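Local structure of mannitol dehydrogenase (3TWO) at residues 7-12 and 18-23. The protein probably catalyses the zinc-dependent, NADP(H)-linked interconversion of cinnamyl alcohols and their aldehydes, as a cinnamyl-alcohol dehydrogenase of the medium-chain family. Sequence-based numbering, arbitrary orientation.
Sequences GFAIFS and KPHDFS
Phe11 turns the edge of its ring onto the face of the His20 imidazole, a T-shaped pair with planes at 88° and centroids 5.5 Å apart. The imidazole is put there by a first torsion that sets CG anti to the backbone N (chi1 178°), while CB of the same histidine packs on the Ala9 methyl, CB to CB 3.5 Å. Lys18 shares the Phe11 ring: its chain bends at chi3 and chi4, which brings NZ to 3.6 Å from Phe11 CE1, obliquely to the ring. Behind these side chains is a two-stranded antiparallel beta hairpin, strands 3-9 and 18-24, near the N-terminus, packed on the loops that carry Ile61 and Met129. Gly7 and His20 form one hydrogen-bonded pair, with His20 N 2.7 Å from Gly7 O, and Ala9 and Lys18 the next. Between them, Phe8 and Pro19 are a non-hydrogen-bonded pair whose side chains meet on the other face of the sheet, Phe8 CE2 lying 4.2 Å from Pro19 CG; the Phe8 ring also meets that of Phe347. Pro19 CA adds a CA-H...O contact to Gly7 O. Phe22 presents its ring edge to Gly7 N, 3.8 Å from CE2, and touches both of those loops.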
# COMPACT_ATOMS: atom_id res chain seq x y z
N GLY B 7 -10.86 -3.72 -39.35
CA GLY B 7 -10.87 -4.35 -38.05
C GLY B 7 -12.26 -4.59 -37.52
O GLY B 7 -13.24 -4.54 -38.24
N PHE B 8 -12.30 -4.87 -36.23
CA PHE B 8 -13.50 -5.22 -35.53
C PHE B 8 -13.73 -4.17 -34.47
O PHE B 8 -12.95 -4.10 -33.50
CB PHE B 8 -13.37 -6.64 -34.95
CG PHE B 8 -13.27 -7.68 -36.03
CD1 PHE B 8 -12.01 -8.10 -36.48
CD2 PHE B 8 -14.41 -8.11 -36.69
CE1 PHE B 8 -11.89 -9.03 -37.54
CE2 PHE B 8 -14.31 -9.02 -37.78
CZ PHE B 8 -13.03 -9.49 -38.19
N ALA B 9 -14.76 -3.33 -34.72
CA ALA B 9 -15.13 -2.19 -33.89
C ALA B 9 -16.43 -2.40 -33.12
O ALA B 9 -17.37 -3.06 -33.60
CB ALA B 9 -15.25 -0.84 -34.76
N ILE B 10 -16.50 -1.76 -31.94
CA ILE B 10 -17.77 -1.66 -31.18
C ILE B 10 -18.21 -0.20 -31.11
O ILE B 10 -17.38 0.70 -30.88
CB ILE B 10 -17.57 -2.30 -29.78
CG1 ILE B 10 -18.86 -2.21 -28.94
CG2 ILE B 10 -16.32 -1.70 -29.06
CD1 ILE B 10 -18.72 -2.89 -27.54
N PHE B 11 -19.49 0.08 -31.33
CA PHE B 11 -19.90 1.47 -31.47
C PHE B 11 -20.50 2.13 -30.24
O PHE B 11 -20.74 3.36 -30.23
CB PHE B 11 -20.89 1.60 -32.60
CG PHE B 11 -20.22 1.83 -33.92
CD1 PHE B 11 -19.50 0.79 -34.55
CD2 PHE B 11 -20.28 3.11 -34.54
CE1 PHE B 11 -18.87 0.99 -35.79
CE2 PHE B 11 -19.65 3.32 -35.78
CZ PHE B 11 -18.94 2.24 -36.41
N SER B 12 -20.86 1.32 -29.26
CA SER B 12 -21.24 1.84 -27.97
C SER B 12 -21.22 0.64 -27.01
O SER B 12 -21.07 -0.49 -27.43
CB SER B 12 -22.60 2.50 -27.97
OG SER B 12 -23.59 1.51 -27.97
N LYS B 18 -18.39 -5.32 -35.02
CA LYS B 18 -18.69 -5.48 -36.45
C LYS B 18 -17.47 -5.11 -37.26
O LYS B 18 -16.65 -4.33 -36.80
CB LYS B 18 -19.85 -4.56 -36.87
CG LYS B 18 -21.16 -4.82 -36.12
CD LYS B 18 -22.34 -3.80 -36.45
CE LYS B 18 -22.10 -2.34 -35.96
NZ LYS B 18 -20.95 -1.78 -36.71
N PRO B 19 -17.34 -5.67 -38.49
CA PRO B 19 -16.27 -5.24 -39.42
C PRO B 19 -16.31 -3.74 -39.61
O PRO B 19 -17.36 -3.18 -39.82
CB PRO B 19 -16.63 -5.97 -40.75
CG PRO B 19 -17.27 -7.25 -40.23
CD PRO B 19 -18.14 -6.79 -39.04
N HIS B 20 -15.18 -3.08 -39.53
CA HIS B 20 -15.18 -1.63 -39.64
C HIS B 20 -13.98 -1.27 -40.51
O HIS B 20 -12.84 -1.72 -40.23
CB HIS B 20 -15.06 -1.04 -38.23
CG HIS B 20 -14.99 0.45 -38.17
ND1 HIS B 20 -15.97 1.27 -38.71
CD2 HIS B 20 -14.08 1.29 -37.59
CE1 HIS B 20 -15.65 2.54 -38.50
NE2 HIS B 20 -14.51 2.58 -37.81
N ASP B 21 -14.25 -0.50 -41.56
CA ASP B 21 -13.22 0.12 -42.37
C ASP B 21 -12.81 1.42 -41.76
O ASP B 21 -13.67 2.20 -41.34
CB ASP B 21 -13.75 0.44 -43.78
CG ASP B 21 -14.16 -0.82 -44.54
OD1 ASP B 21 -13.46 -1.87 -44.43
OD2 ASP B 21 -15.20 -0.76 -45.24
N PHE B 22 -11.50 1.69 -41.75
CA PHE B 22 -10.97 2.95 -41.23
C PHE B 22 -9.62 3.23 -41.83
O PHE B 22 -9.19 2.53 -42.74
CB PHE B 22 -10.89 2.97 -39.68
CG PHE B 22 -9.91 1.99 -39.09
CD1 PHE B 22 -8.73 2.45 -38.52
CD2 PHE B 22 -10.17 0.61 -39.12
CE1 PHE B 22 -7.81 1.52 -37.90
CE2 PHE B 22 -9.27 -0.31 -38.54
CZ PHE B 22 -8.10 0.14 -37.89
N SER B 23 -8.97 4.28 -41.35
CA SER B 23 -7.65 4.62 -41.81
C SER B 23 -6.78 5.06 -40.62
O SER B 23 -7.29 5.52 -39.57
CB SER B 23 -7.71 5.70 -42.93
OG SER B 23 -8.00 6.95 -42.34